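Local coordinates for conserved hypothetical protein TM1506 (Thermotoga maritima, PDB 1VK9) that is of unknown function but adopts a cytidine deaminase-like fold and binds zinc ions in the crystal, at residues L30-Y35 / S64-K69; P50-F55 / A76-K81; V91-A96 / P114-K119. All coordinates share one frame; numbering follows the deposited sequence.

Contact 1 of 3, residues L30-Y35 / S64-K69; sequences LSLLAY and SLVIDK
Strands 32-35 and 65-68 are antiparallel neighbours in the mixed sheet of a cytidine deaminase-like fold, paired through Leu33 with Ile67 and Tyr35 with Leu65, and the contact is buried. Their axes run at 167° and approach to 4.7 Å. The backbone ladder defines the register. In the hydrogen-bonded pair Leu33-Ile67, Leu33 N donates to Ile67 O at 3.0 Å and Ile67 N returns a bond to Leu33 O at 2.8 Å. Two residues on, Tyr35 N reaches Leu65 O at 2.8 Å and Leu65 N reaches Tyr35 O, also at 2.8 Å. Leu32-Asp68 and Ala34-Val66 are the intervening non-hydrogen-bonded pairs, where CA-H...O contacts such as Val66 CA to Leu33 O fill in between the stronger bonds.

The side chains fall on two faces. One carries Leu32, Ala34, Val66 and the acidic Asp68 and is covered by helix 49-57, whose Pro50, Val51 and Leu54 touch Leu32. There CG of Leu32 lies anti to the backbone N (chi1 -177°), which lets CD1 reach diagonally across the pair to Val66 CG1 at 3.6 Å. The other face bears Leu33, Tyr35, Leu65 and Ile67; on it Leu33 CD2 meets Ile67 CD1 at 4.2 Å, and helix 15-27 packs on Ile67 through Phe25 and on Tyr35 through Ser20 and Ala21.

Asp68 OD1 is covalently linked to an unidentified ligand, consistent with the description of this protein as ADP-ribosylated. Ser31 and Leu32 together face Ser43 of strand 39-43, a classic beta bulge at the entry to the strand. At this end the ladder closes less regularly: Lys69 N bonds to Ser31 O at 3.2 Å, with the nitrogen lifted 37° out of the carbonyl plane.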
ATOM      1  N   LEU A  30      14.574   1.978   1.691  1.00 39.37           N
ATOM      2  CA  LEU A  30      13.352   2.695   1.284  1.00 36.68           C
ATOM      3  C   LEU A  30      12.198   2.395   2.218  1.00 36.14           C
ATOM      4  O   LEU A  30      12.210   1.386   2.920  1.00 38.26           O
ATOM      5  CB  LEU A  30      12.947   2.310  -0.137  1.00 34.22           C
ATOM      6  CG  LEU A  30      13.794   2.856  -1.290  1.00 35.81           C
ATOM      7  CD1 LEU A  30      13.158   2.487  -2.620  1.00 32.11           C
ATOM      8  CD2 LEU A  30      14.026   4.367  -1.207  1.00 34.40           C
ATOM      9  N   SER A  31      11.196   3.260   2.243  1.00 35.17           N
ATOM     10  CA  SER A  31       9.999   2.944   3.020  1.00 36.30           C
ATOM     11  C   SER A  31       8.766   2.661   2.137  1.00 36.93           C
ATOM     12  O   SER A  31       7.764   2.097   2.614  1.00 37.88           O
ATOM     13  CB  SER A  31       9.730   4.007   4.093  1.00 36.86           C
ATOM     14  OG  SER A  31       9.366   5.255   3.541  1.00 40.80           O
ATOM     15  N   LEU A  32       8.870   3.068   0.864  1.00 35.34           N
ATOM     16  CA  LEU A  32       7.867   2.860  -0.181  1.00 33.78           C
ATOM     17  C   LEU A  32       8.533   2.844  -1.558  1.00 32.67           C
ATOM     18  O   LEU A  32       9.445   3.618  -1.832  1.00 34.78           O
ATOM     19  CB  LEU A  32       6.808   3.958  -0.133  1.00 33.41           C
ATOM     20  CG  LEU A  32       5.594   3.940  -1.071  1.00 36.08           C
ATOM     21  CD1 LEU A  32       4.827   2.630  -0.997  1.00 33.87           C
ATOM     22  CD2 LEU A  32       4.662   5.101  -0.748  1.00 35.42           C
ATOM     23  N   LEU A  33       8.077   1.954  -2.424  1.00 31.38           N
ATOM     24  CA  LEU A  33       8.595   1.869  -3.780  1.00 29.33           C
ATOM     25  C   LEU A  33       7.476   1.432  -4.719  1.00 31.81           C
ATOM     26  O   LEU A  33       6.706   0.510  -4.375  1.00 32.76           O
ATOM     27  CB  LEU A  33       9.750   0.871  -3.837  1.00 26.78           C
ATOM     28  CG  LEU A  33      10.245   0.420  -5.209  1.00 18.05           C
ATOM     29  CD1 LEU A  33      10.982   1.525  -5.903  1.00 20.18           C
ATOM     30  CD2 LEU A  33      11.151  -0.759  -5.044  1.00 23.21           C
ATOM     31  N   ALA A  34       7.357   2.097  -5.874  1.00 30.48           N
ATOM     32  CA  ALA A  34       6.546   1.551  -6.965  1.00 31.00           C
ATOM     33  C   ALA A  34       7.464   1.194  -8.131  1.00 32.21           C
ATOM     34  O   ALA A  34       8.341   1.985  -8.508  1.00 33.50           O
ATOM     35  CB  ALA A  34       5.469   2.497  -7.373  1.00 30.44           C
ATOM     36  N   TYR A  35       7.279  -0.011  -8.671  1.00 32.51           N
ATOM     37  CA  TYR A  35       8.212  -0.594  -9.639  1.00 33.18           C
ATOM     38  C   TYR A  35       7.515  -1.233 -10.858  1.00 35.85           C
ATOM     39  O   TYR A  35       6.536  -1.983 -10.716  1.00 36.96           O
ATOM     40  CB  TYR A  35       9.096  -1.609  -8.928  1.00 29.95           C
ATOM     41  CG  TYR A  35      10.223  -2.194  -9.754  1.00 30.58           C
ATOM     42  CD1 TYR A  35      11.456  -1.535  -9.874  1.00 29.17           C
ATOM     43  CD2 TYR A  35      10.076  -3.425 -10.395  1.00 28.11           C
ATOM     44  CE1 TYR A  35      12.505  -2.085 -10.617  1.00 25.78           C
ATOM     45  CE2 TYR A  35      11.116  -3.979 -11.141  1.00 30.21           C
ATOM     46  CZ  TYR A  35      12.327  -3.303 -11.248  1.00 29.97           C
ATOM     47  OH  TYR A  35      13.350  -3.865 -11.984  1.00 30.04           O
ATOM     48  N   SER A  64       2.368  -2.327 -12.459  1.00 32.62           N
ATOM     49  CA  SER A  64       3.402  -2.025 -11.497  1.00 33.46           C
ATOM     50  C   SER A  64       3.185  -2.794 -10.225  1.00 32.84           C
ATOM     51  O   SER A  64       2.086  -3.287  -9.973  1.00 33.40           O
ATOM     52  CB  SER A  64       3.424  -0.534 -11.211  1.00 33.75           C
ATOM     53  OG  SER A  64       4.154   0.118 -12.228  1.00 41.74           O
ATOM     54  N   LEU A  65       4.239  -2.915  -9.426  1.00 31.03           N
ATOM     55  CA  LEU A  65       4.092  -3.442  -8.079  1.00 29.51           C
ATOM     56  C   LEU A  65       4.518  -2.395  -7.065  1.00 30.14           C
ATOM     57  O   LEU A  65       5.350  -1.527  -7.375  1.00 30.19           O
ATOM     58  CB  LEU A  65       4.869  -4.748  -7.897  1.00 27.47           C
ATOM     59  CG  LEU A  65       6.368  -4.707  -8.076  1.00 24.52           C
ATOM     60  CD1 LEU A  65       7.032  -4.546  -6.737  1.00 37.11           C
ATOM     61  CD2 LEU A  65       6.787  -5.989  -8.695  1.00 31.34           C
ATOM     62  N   VAL A  66       3.936  -2.476  -5.868  1.00 29.26           N
ATOM     63  CA  VAL A  66       4.294  -1.586  -4.768  1.00 28.01           C
ATOM     64  C   VAL A  66       4.890  -2.376  -3.618  1.00 30.14           C
ATOM     65  O   VAL A  66       4.338  -3.391  -3.222  1.00 32.67           O
ATOM     66  CB  VAL A  66       3.061  -0.822  -4.246  1.00 28.55           C
ATOM     67  CG1 VAL A  66       3.391  -0.058  -2.955  1.00 19.45           C
ATOM     68  CG2 VAL A  66       2.499   0.092  -5.334  1.00 19.17           C
ATOM     69  N   ILE A  67       6.018  -1.907  -3.091  1.00 32.26           N
ATOM     70  CA  ILE A  67       6.564  -2.422  -1.833  1.00 31.01           C
ATOM     71  C   ILE A  67       6.418  -1.384  -0.727  1.00 32.26           C
ATOM     72  O   ILE A  67       6.713  -0.212  -0.914  1.00 33.58           O
ATOM     73  CB  ILE A  67       8.047  -2.858  -1.981  1.00 30.64           C
ATOM     74  CG1 ILE A  67       8.188  -3.907  -3.088  1.00 25.15           C
ATOM     75  CG2 ILE A  67       8.587  -3.393  -0.628  1.00 23.25           C
ATOM     76  CD1 ILE A  67       9.613  -4.319  -3.345  1.00 30.81           C
ATOM     77  N   ASP A  68       5.969  -1.822   0.432  1.00 33.82           N
ATOM     78  CA  ASP A  68       5.736  -0.920   1.539  1.00 35.38           C
ATOM     79  C   ASP A  68       6.204  -1.563   2.852  1.00 36.53           C
ATOM     80  O   ASP A  68       6.021  -2.758   3.069  1.00 37.54           O
ATOM     81  CB  ASP A  68       4.248  -0.561   1.589  1.00 35.98           C
ATOM     82  CG  ASP A  68       3.974   0.675   2.413  1.00 38.48           C
ATOM     83  OD1 ASP A  68       4.914   1.191   3.055  1.00 42.28           O
ATOM     84  OD2 ASP A  68       2.852   1.202   2.486  1.00 29.70           O
ATOM     85  N   LYS A  69       6.826  -0.760   3.710  1.00 38.05           N
ATOM     86  CA  LYS A  69       7.418  -1.210   4.977  1.00 37.02           C
ATOM     87  C   LYS A  69       6.303  -1.633   5.969  1.00 37.83           C
ATOM     88  O   LYS A  69       6.411  -2.643   6.674  1.00 39.86           O
ATOM     89  CB  LYS A  69       8.219  -0.046   5.568  1.00 35.08           C
ATOM     90  CG  LYS A  69       9.605  -0.335   6.088  1.00 39.36           C
ATOM     91  CD  LYS A  69      10.166   0.978   6.664  1.00 46.95           C
ATOM     92  CE  LYS A  69      11.654   0.931   6.904  1.00 47.78           C
ATOM     93  NZ  LYS A  69      11.873   0.548   8.319  1.00 52.96           N
TER

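Contact 2 of 3, residues P50-F55 / A76-K81; sequences PVVELF and ASFLLK
Phe78 reaches from helix 73-82 to Val51, Val52 and Phe55 of helix 49-57, joining two helices that lie side by side over one face of the sheet. The short segments are nearly parallel, at 19°, with axes 10.1 Å apart. Helix 73-82 forms the connection of a beta-alpha-beta crossover between the parallel strands 65-68 and 86-93.

The Phe78 side chain can be traced outward. Its CB rests against Val51 CG1 at 3.5 Å, and the same methyl also borders CG and CD2 of the ring. With CG anti to the carbonyl carbon (chi1 -80°), the ring is carried across the interhelical space and one edge is turned to Phe55. Phe78 CD1 comes to 3.3 Å from Phe55 CD1, standing over the Phe55 face but displaced toward its rim. Phe78 CE1 continues over that ring, 3.9 Å from Phe55 CG. At the far tip, Phe78 CZ meets Val52 CG2 at 3.9 Å. The pair is thus T-shaped, edge of Phe78 to face of Phe55, with centroids 5.0 Å apart and planes at 82°.

Phe55 also receives the aliphatic CG of Lys81 at the edge of its ring. An alanine at Phe55 would leave the Phe78 edge without its aromatic face and is likely to let that ring shift, opening a gap between the helices. Closer to the sheet, Leu54 CD2 and Leu79 CD2 meet at 4.2 Å, beneath the aromatic pair. Ile141 of helix 137-145 packs on Phe78 and Lys81. No hydrogen bond crosses between the segments, so association here rests on apolar contact and on ring hydrogens directed at a pi face, an interaction that favours a particular ring orientation without polar bonds.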
ATOM      1  N   PRO A  50       4.404   9.609   2.348  1.00 38.03           N
ATOM      2  CA  PRO A  50       4.760   9.001   1.051  1.00 36.26           C
ATOM      3  C   PRO A  50       3.612   8.349   0.264  1.00 33.82           C
ATOM      4  O   PRO A  50       3.503   8.557  -0.935  1.00 31.44           O
ATOM      5  CB  PRO A  50       5.807   7.944   1.443  1.00 36.03           C
ATOM      6  CG  PRO A  50       5.542   7.671   2.858  1.00 36.34           C
ATOM      7  CD  PRO A  50       5.170   8.990   3.445  1.00 36.88           C
ATOM      8  N   VAL A  51       2.784   7.550   0.929  1.00 34.39           N
ATOM      9  CA  VAL A  51       1.628   6.935   0.282  1.00 32.65           C
ATOM     10  C   VAL A  51       0.733   8.008  -0.333  1.00 33.07           C
ATOM     11  O   VAL A  51       0.282   7.875  -1.479  1.00 35.08           O
ATOM     12  CB  VAL A  51       0.838   6.046   1.253  1.00 31.05           C
ATOM     13  CG1 VAL A  51      -0.366   5.470   0.575  1.00 33.39           C
ATOM     14  CG2 VAL A  51       1.709   4.903   1.750  1.00 35.64           C
ATOM     15  N   VAL A  52       0.502   9.083   0.415  1.00 31.17           N
ATOM     16  CA  VAL A  52      -0.216  10.231  -0.107  1.00 30.14           C
ATOM     17  C   VAL A  52       0.558  10.882  -1.272  1.00 31.72           C
ATOM     18  O   VAL A  52      -0.037  11.136  -2.308  1.00 33.18           O
ATOM     19  CB  VAL A  52      -0.567  11.236   1.014  1.00 30.36           C
ATOM     20  CG1 VAL A  52      -1.215  12.498   0.455  1.00 27.52           C
ATOM     21  CG2 VAL A  52      -1.498  10.592   2.033  1.00 30.31           C
ATOM     22  N   GLU A  53       1.866  11.133  -1.119  1.00 32.46           N
ATOM     23  CA  GLU A  53       2.680  11.671  -2.210  1.00 32.11           C
ATOM     24  C   GLU A  53       2.431  10.755  -3.423  1.00 29.98           C
ATOM     25  O   GLU A  53       2.012  11.229  -4.484  1.00 31.34           O
ATOM     26  CB  GLU A  53       4.192  11.789  -1.841  1.00 35.24           C
ATOM     27  CG  GLU A  53       4.616  12.985  -0.953  1.00 47.90           C
ATOM     28  CD  GLU A  53       6.144  13.104  -0.674  1.00 66.46           C
ATOM     29  OE1 GLU A  53       6.881  13.573  -1.587  1.00 73.43           O
ATOM     30  OE2 GLU A  53       6.629  12.782   0.461  1.00 62.37           O
ATOM     31  N   LEU A  54       2.615   9.445  -3.256  1.00 26.46           N
ATOM     32  CA  LEU A  54       2.392   8.489  -4.339  1.00 27.11           C
ATOM     33  C   LEU A  54       0.985   8.598  -4.964  1.00 29.03           C
ATOM     34  O   LEU A  54       0.836   8.639  -6.183  1.00 30.26           O
ATOM     35  CB  LEU A  54       2.642   7.063  -3.851  1.00 27.12           C
ATOM     36  CG  LEU A  54       2.365   5.879  -4.795  1.00 25.39           C
ATOM     37  CD1 LEU A  54       3.144   6.000  -6.100  1.00 22.95           C
ATOM     38  CD2 LEU A  54       2.683   4.555  -4.097  1.00 17.14           C
ATOM     39  N   PHE A  55      -0.042   8.649  -4.121  1.00 28.87           N
ATOM     40  CA  PHE A  55      -1.416   8.838  -4.568  1.00 28.36           C
ATOM     41  C   PHE A  55      -1.608  10.106  -5.400  1.00 30.55           C
ATOM     42  O   PHE A  55      -2.327  10.110  -6.386  1.00 32.11           O
ATOM     43  CB  PHE A  55      -2.327   8.895  -3.352  1.00 28.26           C
ATOM     44  CG  PHE A  55      -3.789   8.745  -3.670  1.00 26.30           C
ATOM     45  CD1 PHE A  55      -4.350   7.490  -3.837  1.00 20.73           C
ATOM     46  CD2 PHE A  55      -4.612   9.865  -3.759  1.00 21.90           C
ATOM     47  CE1 PHE A  55      -5.707   7.346  -4.121  1.00 26.49           C
ATOM     48  CE2 PHE A  55      -5.959   9.739  -4.043  1.00 15.65           C
ATOM     49  CZ  PHE A  55      -6.517   8.479  -4.230  1.00 19.15           C
ATOM     50  N   ALA A  76      -3.542   0.622   2.890  1.00 31.17           N
ATOM     51  CA  ALA A  76      -4.250  -0.359   2.067  1.00 30.02           C
ATOM     52  C   ALA A  76      -5.309   0.335   1.192  1.00 31.39           C
ATOM     53  O   ALA A  76      -5.410   0.050   0.003  1.00 33.30           O
ATOM     54  CB  ALA A  76      -4.876  -1.429   2.923  1.00 27.92           C
ATOM     55  N   SER A  77      -6.057   1.271   1.775  1.00 30.78           N
ATOM     56  CA  SER A  77      -7.091   1.991   1.052  1.00 30.50           C
ATOM     57  C   SER A  77      -6.514   2.769  -0.121  1.00 31.57           C
ATOM     58  O   SER A  77      -7.019   2.687  -1.251  1.00 32.42           O
ATOM     59  CB  SER A  77      -7.858   2.926   1.983  1.00 30.37           C
ATOM     60  OG  SER A  77      -8.588   2.187   2.944  1.00 30.78           O
ATOM     61  N   PHE A  78      -5.457   3.532   0.136  1.00 31.97           N
ATOM     62  CA  PHE A  78      -4.816   4.284  -0.936  1.00 30.90           C
ATOM     63  C   PHE A  78      -4.324   3.329  -2.030  1.00 30.69           C
ATOM     64  O   PHE A  78      -4.650   3.496  -3.216  1.00 30.47           O
ATOM     65  CB  PHE A  78      -3.671   5.119  -0.390  1.00 29.68           C
ATOM     66  CG  PHE A  78      -4.115   6.390   0.262  1.00 29.64           C
ATOM     67  CD1 PHE A  78      -4.411   7.510  -0.498  1.00 30.20           C
ATOM     68  CD2 PHE A  78      -4.231   6.475   1.629  1.00 24.68           C
ATOM     69  CE1 PHE A  78      -4.826   8.677   0.100  1.00 26.39           C
ATOM     70  CE2 PHE A  78      -4.637   7.647   2.230  1.00 26.63           C
ATOM     71  CZ  PHE A  78      -4.941   8.743   1.465  1.00 26.91           C
ATOM     72  N   LEU A  79      -3.581   2.309  -1.615  1.00 29.15           N
ATOM     73  CA  LEU A  79      -3.021   1.366  -2.552  1.00 28.88           C
ATOM     74  C   LEU A  79      -4.140   0.627  -3.337  1.00 29.19           C
ATOM     75  O   LEU A  79      -4.017   0.450  -4.553  1.00 29.79           O
ATOM     76  CB  LEU A  79      -2.044   0.430  -1.830  1.00 28.79           C
ATOM     77  CG  LEU A  79      -0.771   1.082  -1.249  1.00 30.07           C
ATOM     78  CD1 LEU A  79       0.061   0.094  -0.416  1.00 18.96           C
ATOM     79  CD2 LEU A  79       0.106   1.735  -2.324  1.00 12.69           C
ATOM     80  N   LEU A  80      -5.234   0.247  -2.666  1.00 26.10           N
ATOM     81  CA  LEU A  80      -6.339  -0.453  -3.331  1.00 26.26           C
ATOM     82  C   LEU A  80      -6.917   0.394  -4.453  1.00 28.35           C
ATOM     83  O   LEU A  80      -7.180  -0.105  -5.562  1.00 30.23           O
ATOM     84  CB  LEU A  80      -7.463  -0.806  -2.362  1.00 23.32           C
ATOM     85  CG  LEU A  80      -7.319  -2.092  -1.541  1.00 28.90           C
ATOM     86  CD1 LEU A  80      -8.601  -2.356  -0.783  1.00 37.04           C
ATOM     87  CD2 LEU A  80      -6.978  -3.285  -2.389  1.00 22.22           C
ATOM     88  N   LYS A  81      -7.096   1.683  -4.177  1.00 27.27           N
ATOM     89  CA  LYS A  81      -7.653   2.574  -5.177  1.00 28.52           C
ATOM     90  C   LYS A  81      -6.734   2.683  -6.398  1.00 30.02           C
ATOM     91  O   LYS A  81      -7.211   2.838  -7.533  1.00 29.76           O
ATOM     92  CB  LYS A  81      -7.973   3.949  -4.587  1.00 27.41           C
ATOM     93  CG  LYS A  81      -8.478   4.977  -5.585  1.00 29.84           C
ATOM     94  CD  LYS A  81      -9.830   4.564  -6.193  1.00 42.05           C
ATOM     95  CE  LYS A  81     -10.939   5.584  -5.959  1.00 43.59           C
ATOM     96  NZ  LYS A  81     -10.724   6.637  -6.935  1.00 35.29           N
TER

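Contact 3 of 3, residues V91-A96 / P114-K119; sequences VISKPA and PFVLGK
Ser93 packs against Phe115 and Val116 where strand 86-93 gives way to helix 94-102 of the cytidine deaminase-like fold. Ser93 is the N-cap residue of that helix, and the opposing segment belongs to the loop that leaves strand 111-113.

The close part is small and has two centres, Ser93 CB and the Pro114 carbonyl. Ser93 CB lies 3.7 Å from Phe115 CA and 3.8 Å from Val116 N. Val116 CG2 closes over it, 3.9 Å from Ser93 CB. With chi1 at 80°, Ser93 OG is tucked between its own backbone N and carbonyl carbon, from where it accepts the capping bond from Ala96 N. That bond, Ala96 N to Ser93 OG at 3.5 Å, is weak, though straight, with 166° at the hydrogen. Glu128 of helix 126-132 strengthens the junction: its OE2 is hydrogen-bonded to both Ser93 OG and Val116 N, so a single carboxylate oxygen ties the cap to the loop although no hydrogen bond runs directly between the two segments.

The solvent side is looser. The CB atoms of Pro114 and Phe115 point away from the helix start, and Phe115 turns to Met124 and Glu128 instead. Lys94 contributes to the close part only the root of its side chain, CB lying 3.6 Å from Pro114 O, while the end of the chain leads away from Pro114 to the exposed side. The Pro114 carbonyl faces carbon atoms here: besides Lys94 CB it meets Pro95, a proline with no N-H to offer it, whose ring atom CD lies 3.1 Å from Pro114 O.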
ATOM      1  N   VAL A  91       5.641  -5.568   6.730  1.00 30.53           N
ATOM      2  CA  VAL A  91       4.710  -5.847   7.813  1.00 29.22           C
ATOM      3  C   VAL A  91       3.331  -5.354   7.380  1.00 29.50           C
ATOM      4  O   VAL A  91       3.208  -4.226   6.892  1.00 31.13           O
ATOM      5  CB  VAL A  91       5.061  -5.075   9.118  1.00 27.98           C
ATOM      6  CG1 VAL A  91       4.106  -5.456  10.231  1.00 25.66           C
ATOM      7  CG2 VAL A  91       6.435  -5.336   9.552  1.00 26.89           C
ATOM      8  N   ILE A  92       2.310  -6.187   7.580  1.00 28.35           N
ATOM      9  CA  ILE A  92       0.920  -5.819   7.330  1.00 28.33           C
ATOM     10  C   ILE A  92       0.077  -5.993   8.590  1.00 29.09           C
ATOM     11  O   ILE A  92       0.268  -6.947   9.346  1.00 31.40           O
ATOM     12  CB  ILE A  92       0.356  -6.684   6.190  1.00 28.70           C
ATOM     13  CG1 ILE A  92      -0.968  -6.140   5.687  1.00 28.39           C
ATOM     14  CG2 ILE A  92       0.181  -8.147   6.618  1.00 28.98           C
ATOM     15  CD1 ILE A  92      -1.328  -6.653   4.295  1.00 32.96           C
ATOM     16  N   SER A  93      -0.860  -5.083   8.828  1.00 28.86           N
ATOM     17  CA  SER A  93      -1.755  -5.238   9.968  1.00 27.11           C
ATOM     18  C   SER A  93      -2.955  -6.058   9.550  1.00 27.99           C
ATOM     19  O   SER A  93      -3.309  -6.093   8.372  1.00 29.80           O
ATOM     20  CB  SER A  93      -2.200  -3.888  10.504  1.00 26.10           C
ATOM     21  OG  SER A  93      -3.237  -3.357   9.708  1.00 30.56           O
ATOM     22  N   LYS A  94      -3.580  -6.714  10.522  1.00 28.41           N
ATOM     23  CA  LYS A  94      -4.743  -7.555  10.293  1.00 29.49           C
ATOM     24  C   LYS A  94      -5.895  -6.832   9.576  1.00 30.44           C
ATOM     25  O   LYS A  94      -6.486  -7.420   8.687  1.00 32.15           O
ATOM     26  CB  LYS A  94      -5.222  -8.173  11.610  1.00 30.68           C
ATOM     27  CG  LYS A  94      -6.110  -9.392  11.460  1.00 35.26           C
ATOM     28  CD  LYS A  94      -6.323 -10.049  12.815  1.00 54.87           C
ATOM     29  CE  LYS A  94      -7.781  -9.977  13.257  1.00 67.12           C
ATOM     30  NZ  LYS A  94      -7.871 -10.022  14.734  1.00 68.21           N
ATOM     31  N   PRO A  95      -6.244  -5.597   9.962  1.00 29.61           N
ATOM     32  CA  PRO A  95      -7.260  -4.845   9.236  1.00 29.03           C
ATOM     33  C   PRO A  95      -6.915  -4.708   7.767  1.00 31.05           C
ATOM     34  O   PRO A  95      -7.792  -4.931   6.934  1.00 32.89           O
ATOM     35  CB  PRO A  95      -7.243  -3.488   9.931  1.00 29.74           C
ATOM     36  CG  PRO A  95      -6.845  -3.795  11.340  1.00 28.85           C
ATOM     37  CD  PRO A  95      -5.784  -4.842  11.148  1.00 31.82           C
ATOM     38  N   ALA A  96      -5.664  -4.387   7.453  1.00 32.10           N
ATOM     39  CA  ALA A  96      -5.245  -4.237   6.068  1.00 31.70           C
ATOM     40  C   ALA A  96      -5.387  -5.559   5.322  1.00 31.46           C
ATOM     41  O   ALA A  96      -6.003  -5.607   4.258  1.00 36.10           O
ATOM     42  CB  ALA A  96      -3.824  -3.677   5.967  1.00 30.27           C
ATOM     43  N   PRO A 114      -1.540  -7.484  14.703  1.00 29.24           N
ATOM     44  CA  PRO A 114      -2.944  -7.076  14.970  1.00 30.22           C
ATOM     45  C   PRO A 114      -3.362  -5.688  14.457  1.00 30.11           C
ATOM     46  O   PRO A 114      -4.471  -5.563  13.917  1.00 31.16           O
ATOM     47  CB  PRO A 114      -3.035  -7.116  16.496  1.00 27.45           C
ATOM     48  CG  PRO A 114      -2.080  -8.172  16.835  1.00 29.94           C
ATOM     49  CD  PRO A 114      -0.871  -7.933  15.932  1.00 28.17           C
ATOM     50  N   PHE A 115      -2.496  -4.688  14.647  1.00 29.91           N
ATOM     51  CA  PHE A 115      -2.693  -3.310  14.167  1.00 29.10           C
ATOM     52  C   PHE A 115      -1.367  -2.517  14.201  1.00 29.61           C
ATOM     53  O   PHE A 115      -0.498  -2.782  15.029  1.00 30.27           O
ATOM     54  CB  PHE A 115      -3.787  -2.578  14.974  1.00 27.65           C
ATOM     55  CG  PHE A 115      -3.589  -2.620  16.475  1.00 24.27           C
ATOM     56  CD1 PHE A 115      -2.644  -1.790  17.108  1.00 18.66           C
ATOM     57  CD2 PHE A 115      -4.353  -3.473  17.256  1.00 18.79           C
ATOM     58  CE1 PHE A 115      -2.468  -1.835  18.492  1.00 23.95           C
ATOM     59  CE2 PHE A 115      -4.173  -3.536  18.650  1.00 21.89           C
ATOM     60  CZ  PHE A 115      -3.229  -2.714  19.274  1.00 20.64           C
ATOM     61  N   VAL A 116      -1.241  -1.547  13.300  1.00 30.24           N
ATOM     62  CA  VAL A 116      -0.066  -0.698  13.197  1.00 31.88           C
ATOM     63  C   VAL A 116       0.092   0.090  14.481  1.00 34.33           C
ATOM     64  O   VAL A 116      -0.893   0.489  15.086  1.00 35.65           O
ATOM     65  CB  VAL A 116      -0.201   0.286  12.028  1.00 32.34           C
ATOM     66  CG1 VAL A 116       0.988   1.259  11.985  1.00 33.90           C
ATOM     67  CG2 VAL A 116      -0.371  -0.465  10.691  1.00 29.65           C
ATOM     68  N   LEU A 117       1.333   0.306  14.904  1.00 36.00           N
ATOM     69  CA  LEU A 117       1.581   0.930  16.200  1.00 36.36           C
ATOM     70  C   LEU A 117       2.080   2.373  16.110  1.00 37.00           C
ATOM     71  O   LEU A 117       2.684   2.782  15.117  1.00 34.79           O
ATOM     72  CB  LEU A 117       2.545   0.084  17.035  1.00 36.06           C
ATOM     73  CG  LEU A 117       2.336  -1.425  17.143  1.00 35.89           C
ATOM     74  CD1 LEU A 117       3.537  -2.057  17.805  1.00 33.09           C
ATOM     75  CD2 LEU A 117       1.086  -1.734  17.945  1.00 41.01           C
ATOM     76  N   GLY A 118       1.805   3.131  17.166  1.00 40.39           N
ATOM     77  CA  GLY A 118       2.278   4.500  17.307  1.00 46.02           C
ATOM     78  C   GLY A 118       3.791   4.660  17.416  1.00 48.50           C
ATOM     79  O   GLY A 118       4.560   3.684  17.350  1.00 48.32           O
ATOM     80  N   LYS A 119       4.222   5.910  17.570  1.00 50.31           N
ATOM     81  CA  LYS A 119       5.644   6.209  17.664  1.00 51.84           C
ATOM     82  C   LYS A 119       6.283   5.319  18.762  1.00 52.68           C
ATOM     83  O   LYS A 119       7.333   4.694  18.521  1.00 51.92           O
ATOM     84  CB  LYS A 119       5.880   7.715  17.887  1.00 50.85           C
TER

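Contacts 1 and 2 belong to the buried core, whereas contact 3 lies at the surface. Contact 1 is held mainly by backbone hydrogen bonds within the sheet, contact 2 by apolar and aromatic groups between helices, and contact 3 by a small patch of carbon contacts whose polar tie comes from a third element. The first two form successive layers: Leu32 CD2 lies 3.9 Å from Leu54 CD2, and Val66 CG1 lies 3.8 Å from Leu79 CD2. Contact 3 shares the sheet with contact 1, since strands 65-68 and 86-93 are neighbours in it; a probable hydrogen bond from Val91 N to Lys69 O, at 3.0 Å, links the two. It touches contact 2 where Ala76 CB meets Ala96 CB.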